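Local structure of hypothetical protein MerP (Cupriavidus metallidurans, 1OSD) at residues V45-D48 with S53-K56; P18-K23 with A64-S69; V5-P10 with K56-T61. The protein probably binds mercuric ions in the periplasm as part of bacterial mercury resistance. All blocks are in the same frame, centred on the assembly; numbering follows the deposited sequence. Where two conformers were deposited one is given.

Contact 1 of 3, residues V45-D48 with S53-K56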
# COMPACT_ATOMS: atom_id res chain seq x y z
N VAL A 45 -4.67 1.11 -3.54
CA VAL A 45 -3.64 0.92 -4.56
C VAL A 45 -4.29 0.41 -5.78
O VAL A 45 -5.01 -0.59 -5.74
CB VAL A 45 -2.61 -0.13 -4.13
CG1 VAL A 45 -1.46 -0.24 -5.16
CG2 VAL A 45 -2.12 0.09 -2.73
N THR A 46 -4.07 1.13 -6.87
CA THR A 46 -4.53 0.75 -8.21
C THR A 46 -3.27 0.25 -8.99
O THR A 46 -2.22 0.89 -9.03
CB THR A 46 -5.11 1.92 -8.95
OG1 THR A 46 -6.35 2.31 -8.36
CG2 THR A 46 -5.46 1.52 -10.40
N PHE A 47 -3.40 -0.94 -9.52
CA PHE A 47 -2.22 -1.60 -10.06
C PHE A 47 -2.60 -2.60 -11.16
O PHE A 47 -3.80 -3.06 -11.30
CB PHE A 47 -1.46 -2.33 -8.92
CG PHE A 47 -2.17 -3.56 -8.40
CD1 PHE A 47 -1.93 -4.81 -8.96
CD2 PHE A 47 -3.09 -3.49 -7.30
CE1 PHE A 47 -2.58 -5.99 -8.50
CE2 PHE A 47 -3.81 -4.67 -6.88
CZ PHE A 47 -3.52 -5.93 -7.48
N ASP A 48 -1.55 -3.00 -11.91
CA ASP A 48 -1.74 -4.00 -12.93
C ASP A 48 -1.34 -5.39 -12.49
O ASP A 48 -0.17 -5.60 -12.21
CB ASP A 48 -1.00 -3.51 -14.14
CG ASP A 48 -1.23 -4.37 -15.35
OD1 ASP A 48 -0.69 -3.98 -16.46
OD2 ASP A 48 -1.75 -5.49 -15.32
N SER A 53 1.26 -7.94 -7.63
CA SER A 53 0.15 -8.57 -6.89
C SER A 53 0.04 -8.07 -5.49
O SER A 53 0.91 -7.35 -5.01
CB SER A 53 0.37 -10.11 -6.88
OG SER A 53 1.52 -10.38 -6.16
N VAL A 54 -1.03 -8.44 -4.80
CA VAL A 54 -1.30 -7.95 -3.47
C VAL A 54 -0.20 -8.36 -2.52
O VAL A 54 0.17 -7.55 -1.63
CB VAL A 54 -2.73 -8.43 -2.95
CG1 VAL A 54 -2.89 -8.24 -1.46
CG2 VAL A 54 -3.90 -7.79 -3.79
N GLN A 55 0.33 -9.58 -2.69
CA GLN A 55 1.42 -10.03 -1.87
C GLN A 55 2.69 -9.22 -2.05
O GLN A 55 3.38 -8.95 -1.10
CB GLN A 55 1.62 -11.55 -2.00
CG GLN A 55 3.02 -12.06 -2.37
CD GLN A 55 4.04 -12.00 -1.24
OE1 GLN A 55 3.67 -12.07 -0.03
NE2 GLN A 55 5.33 -11.84 -1.61
N LYS A 56 2.99 -8.81 -3.28
CA LYS A 56 4.14 -7.98 -3.52
C LYS A 56 3.92 -6.61 -2.92
O LYS A 56 4.85 -5.97 -2.51
CB LYS A 56 4.42 -7.88 -5.02
CG LYS A 56 4.97 -9.20 -5.71
CD LYS A 56 6.44 -9.56 -5.37
CE LYS A 56 6.91 -10.89 -6.06
NZ LYS A 56 6.51 -10.84 -7.50
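The ring of Phe-47 packs against the start of helix 54-63 through two carbons, CE1 and CZ. This is the step from strand 42-48 to the second helix of a ferredoxin-like beta-alpha-beta-beta-alpha-beta fold, the fold of heavy-metal-associated domains. Phe-47 CE1 lies 4.1 Å from Ser-53 CA, so backbone rather than side chain meets that part of the ring. Phe-47 CZ lies 4.1 Å from Val-54 CG2. Both partners approach the ring obliquely. The contact is small and apolar, with 100 Å² buried over the two sides, nearly half of it on Phe-47. The rest is shared between Ser-53 and Val-54, in similar amounts.

The torsions explain the fit. Phe-47 CG sits between the backbone N and the carbonyl carbon, chi1 71°, and the CA-CB bond points at the helix start. The outer end of the ring, CE1 and CZ, is therefore the part that arrives there. In Val-54, CG2 is the branch beside the backbone N, and it is the methyl that meets the ring. CG1 is the branch anti to that N. Ser-53 directs its CB away from the strand. It occupies the N-cap position of the helix, so the ring rests where the helix begins.

Further out, Phe-47 also touches Gln-3 and Val-5 of strand 2-8, Val-31 of strand 31-37 and Leu-57, so the buried ring joins two flanking strands and the helix packed on the sheet. Backbone hydrogen bonds hold strand 42-48 between those neighbours: Val-45 pairs with Val-5 and Phe-47 with Gln-3, while Thr-46 pairs with Ser-32 and Lys-33. At the strand end, Asp-48 OD2 is hydrogen-bonded to two nitrogens, the backbone N of Ala-50 and the N of Ala-1.

Contact 2 of 3, residues P18-K23 with A64-S69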
# COMPACT_ATOMS: atom_id res chain seq x y z
N PRO A 18 2.04 8.04 6.52
CA PRO A 18 1.28 7.92 5.24
C PRO A 18 2.22 8.03 4.04
O PRO A 18 2.10 7.26 3.07
CB PRO A 18 0.25 9.06 5.33
CG PRO A 18 -0.03 9.06 6.83
CD PRO A 18 1.40 9.01 7.43
N ILE A 19 3.16 8.95 4.11
CA ILE A 19 4.04 9.16 2.99
C ILE A 19 5.10 8.08 2.84
O ILE A 19 5.45 7.70 1.71
CB ILE A 19 4.57 10.58 3.02
CG1 ILE A 19 3.38 11.54 2.63
CG2 ILE A 19 5.83 10.72 2.14
CD1 ILE A 19 3.74 12.88 2.18
N THR A 20 5.50 7.53 3.95
CA THR A 20 6.43 6.46 3.98
C THR A 20 5.82 5.31 3.21
O THR A 20 6.51 4.65 2.42
CB THR A 20 6.83 6.06 5.41
OG1 THR A 20 7.61 7.09 6.05
CG2 THR A 20 7.78 4.79 5.35
N VAL A 21 4.55 5.07 3.43
CA VAL A 21 3.82 3.90 2.89
C VAL A 21 3.55 4.12 1.42
O VAL A 21 3.84 3.26 0.60
CB VAL A 21 2.55 3.56 3.69
CG1 VAL A 21 1.59 2.44 2.83
CG2 VAL A 21 2.84 3.16 5.24
N LYS A 22 3.09 5.33 1.08
CA LYS A 22 2.78 5.73 -0.21
C LYS A 22 4.04 5.52 -1.05
O LYS A 22 3.97 4.87 -2.09
CB LYS A 22 2.33 7.19 -0.22
CG LYS A 22 1.90 7.72 -1.66
CD LYS A 22 1.27 9.12 -1.48
CE LYS A 22 0.25 9.61 -2.45
NZ LYS A 22 0.21 9.01 -3.83
N LYS A 23 5.17 6.11 -0.67
CA LYS A 23 6.42 5.96 -1.39
C LYS A 23 6.78 4.48 -1.65
O LYS A 23 7.00 4.07 -2.81
CB LYS A 23 7.61 6.61 -0.66
CG LYS A 23 7.50 8.12 -0.64
CD LYS A 23 8.82 8.90 -0.40
CE LYS A 23 8.52 10.48 -0.23
NZ LYS A 23 9.48 11.15 0.71
N ALA A 64 9.15 -1.60 4.49
CA ALA A 64 9.31 -0.27 4.93
C ALA A 64 8.96 -0.09 6.40
O ALA A 64 9.08 1.04 6.90
CB ALA A 64 8.44 0.66 4.07
N GLY A 65 8.47 -1.15 7.05
CA GLY A 65 8.25 -1.11 8.49
C GLY A 65 6.83 -1.32 8.92
O GLY A 65 6.59 -1.48 10.12
N TYR A 66 5.88 -1.36 7.95
CA TYR A 66 4.48 -1.28 8.18
C TYR A 66 3.74 -2.40 7.42
O TYR A 66 3.13 -2.20 6.35
CB TYR A 66 3.97 0.13 7.79
CG TYR A 66 4.84 1.24 8.34
CD1 TYR A 66 4.54 1.84 9.56
CD2 TYR A 66 5.96 1.72 7.63
CE1 TYR A 66 5.32 2.91 10.07
CE2 TYR A 66 6.73 2.79 8.14
CZ TYR A 66 6.42 3.35 9.33
OH TYR A 66 7.24 4.25 9.91
N PRO A 67 3.79 -3.61 8.00
CA PRO A 67 3.10 -4.78 7.47
C PRO A 67 1.62 -4.45 7.19
O PRO A 67 1.11 -3.67 7.95
CB PRO A 67 3.32 -5.85 8.58
CG PRO A 67 4.66 -5.47 9.14
CD PRO A 67 4.52 -3.97 9.23
N SER A 68 0.99 -5.03 6.18
CA SER A 68 -0.39 -4.72 5.87
C SER A 68 -1.09 -5.97 5.36
O SER A 68 -0.46 -6.95 5.18
CB SER A 68 -0.44 -3.60 4.89
OG SER A 68 -0.01 -4.03 3.59
N SER A 69 -2.42 -5.93 5.26
CA SER A 69 -3.33 -6.96 4.78
C SER A 69 -4.46 -6.25 4.07
O SER A 69 -4.64 -5.09 4.20
CB SER A 69 -3.90 -7.71 5.94
OG SER A 69 -4.43 -6.83 6.89
O HOH W 1 7.90 6.35 8.79
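The helix that starts at the CxxC site, 17-26, meets the turn that ends helix 54-63. Gly-65 closes that helix in a Schellman motif, with a positive phi of 120°. Tyr-66 follows it and points its CB toward helix 17-26. The main contact is made by Thr-20 CG2, 3.6 Å from Tyr-66 CE2. The two side chains cross at about a right angle. Val-21 CG2 lies 4.1 Å from Tyr-66 CB and reaches the ring obliquely, near CG and CD2. Thr-20 CG2 also stands 4.4 Å from Ala-64 CB.

The methyl and hydroxyl of Thr-20 do different work. OG1 lies beside the backbone N (chi1 -68°), which puts CG2 anti to that N and against the ring. This methyl ties the outer part of the tyrosine to the helix. A water bridges the two hydroxyls, 2.9 Å from Thr-20 OG1 and 2.5 Å from Tyr-66 OH, the latter length doubtfully short.

Tyr-66 also touches Cys-17, which is joined to Cys-14 by a disulfide in this oxidised structure. This places the tyrosine beside the cysteine pair that probably binds mercury when reduced. With Tyr-66 on Val-9 and Ala-64 on Ala-24, the turn bridges helix 17-26, helix 54-63 and the loop after strand 2-8.

Contact 3 of 3, residues V5-P10 with K56-T61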
# COMPACT_ATOMS: atom_id res chain seq x y z
N VAL A 5 -7.18 -2.32 -4.77
CA VAL A 5 -7.18 -2.97 -3.47
C VAL A 5 -6.95 -1.93 -2.38
O VAL A 5 -6.18 -0.99 -2.54
CB VAL A 5 -6.14 -4.07 -3.42
CG1 VAL A 5 -4.71 -3.52 -3.48
CG2 VAL A 5 -6.35 -5.01 -2.17
N THR A 6 -7.66 -2.12 -1.26
CA THR A 6 -7.47 -1.39 -0.05
C THR A 6 -6.73 -2.21 1.00
O THR A 6 -7.13 -3.30 1.41
CB THR A 6 -8.82 -0.89 0.56
OG1 THR A 6 -9.47 -0.04 -0.37
CG2 THR A 6 -8.55 -0.01 1.76
N LEU A 7 -5.73 -1.54 1.58
CA LEU A 7 -4.85 -2.19 2.53
C LEU A 7 -4.99 -1.51 3.83
O LEU A 7 -5.08 -0.29 3.93
CB LEU A 7 -3.40 -2.17 2.07
CG LEU A 7 -3.01 -2.79 0.73
CD1 LEU A 7 -1.46 -2.67 0.46
CD2 LEU A 7 -3.54 -4.26 0.60
N SER A 8 -5.04 -2.34 4.86
CA SER A 8 -5.01 -1.89 6.24
C SER A 8 -3.59 -1.83 6.71
O SER A 8 -2.89 -2.84 6.65
CB SER A 8 -5.89 -2.76 7.14
OG SER A 8 -7.20 -2.60 6.67
N VAL A 9 -3.19 -0.69 7.30
CA VAL A 9 -1.78 -0.55 7.75
C VAL A 9 -1.69 -0.15 9.22
O VAL A 9 -1.58 1.03 9.51
CB VAL A 9 -1.06 0.39 6.87
CG1 VAL A 9 0.40 0.31 7.12
CG2 VAL A 9 -1.44 0.13 5.40
N PRO A 10 -1.83 -1.12 10.13
CA PRO A 10 -2.08 -0.79 11.56
C PRO A 10 -0.98 0.00 12.24
O PRO A 10 -1.23 0.74 13.20
CB PRO A 10 -2.32 -2.16 12.21
CG PRO A 10 -1.75 -3.19 11.23
CD PRO A 10 -1.98 -2.56 9.84
N LYS A 56 2.99 -8.81 -3.28
CA LYS A 56 4.14 -7.98 -3.52
C LYS A 56 3.92 -6.61 -2.92
O LYS A 56 4.85 -5.97 -2.51
CB LYS A 56 4.42 -7.88 -5.02
CG LYS A 56 4.97 -9.20 -5.71
CD LYS A 56 6.44 -9.56 -5.37
CE LYS A 56 6.91 -10.89 -6.06
NZ LYS A 56 6.51 -10.84 -7.50
N LEU A 57 2.71 -6.10 -2.92
CA LEU A 57 2.39 -4.85 -2.25
C LEU A 57 2.54 -4.88 -0.71
O LEU A 57 3.13 -4.00 -0.03
CB LEU A 57 0.92 -4.39 -2.64
CG LEU A 57 0.67 -4.12 -4.08
CD1 LEU A 57 -0.82 -3.76 -4.23
CD2 LEU A 57 1.60 -2.97 -4.73
N THR A 58 2.00 -5.94 -0.13
CA THR A 58 2.06 -6.06 1.32
C THR A 58 3.52 -6.36 1.73
O THR A 58 3.95 -5.93 2.82
CB THR A 58 1.07 -7.09 1.87
OG1 THR A 58 1.49 -8.32 1.40
CG2 THR A 58 -0.47 -6.91 1.36
N LYS A 59 4.31 -7.03 0.86
CA LYS A 59 5.76 -7.14 1.13
C LYS A 59 6.37 -5.76 1.06
O LYS A 59 7.14 -5.39 1.90
CB LYS A 59 6.48 -8.13 0.23
CG LYS A 59 8.00 -7.91 0.07
CD LYS A 59 8.98 -8.89 0.84
CE LYS A 59 10.22 -9.33 -0.09
NZ LYS A 59 11.01 -8.20 -0.78
N ALA A 60 6.07 -4.93 0.09
CA ALA A 60 6.73 -3.65 0.06
C ALA A 60 6.52 -2.83 1.36
O ALA A 60 7.40 -2.03 1.80
CB ALA A 60 6.20 -2.85 -1.16
N THR A 61 5.28 -2.88 1.90
CA THR A 61 4.92 -2.07 3.09
C THR A 61 5.65 -2.64 4.29
O THR A 61 6.25 -1.87 5.11
CB THR A 61 3.38 -1.97 3.32
OG1 THR A 61 2.79 -3.24 3.69
CG2 THR A 61 2.65 -1.55 2.02
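Val-5 and Leu-7 meet Leu-57 and Thr-58 without any ring or other flat side group, so methyls and a methylene make all the touches. The contact seats helix 54-63 on strand 2-8, a central strand of the ferredoxin-like alpha-beta sandwich. The axes of strand 5-8 and helix 56-61 approach to 10.6 Å and run broadly the same way, 33° apart.

Val-5 CG1 lies 4.0 Å from Leu-57 CD1, and the two side chains slide past each other in opposite directions. Leu-7 spreads its branches over neighbouring helix residues. Its CD1 is 4.3 Å from Leu-57 CB, while its CD2 is 4.1 Å from Thr-58 CG2. The side chains of Leu-7 and Thr-58 cross at about a right angle.

Leu-57 also packs on Val-45 of strand 42-48 and on Ile-25 of helix 17-26, so it lies between the sheet and helix 17-26. Thr-61 OG1 is hydrogen-bonded with Tyr-66 O and Ser-68 OG, which links the helix to the chain that follows it. Thr-58 is split in role: CG2 lies beside its backbone N and faces Leu-7, whereas OG1, at chi1 66°, is hydrogen-bonded to Gln-55 O one turn back.

Overall arrangement
From the N terminus, residues 5-10 come first, and contact 3 closes a long loop from them to 56-61. Contact 2 starts within that loop at 18-23 and ends beyond it at 64-69, so the two loops cross. Contact 1 is nested inside contact 2 and closes a short loop, with four residues between its segments. Contacts 1 and 3 have segments that overlap at Lys-56, and both set the same helix on adjacent strands, 42-48 and 2-8. Contacts 1 and 2 lie on opposite sides of the chain's centre, about 14 Å apart between centres. Contact 2 adds helix 17-26, and Ser-69 pairs back to Ser-8 of contact 3.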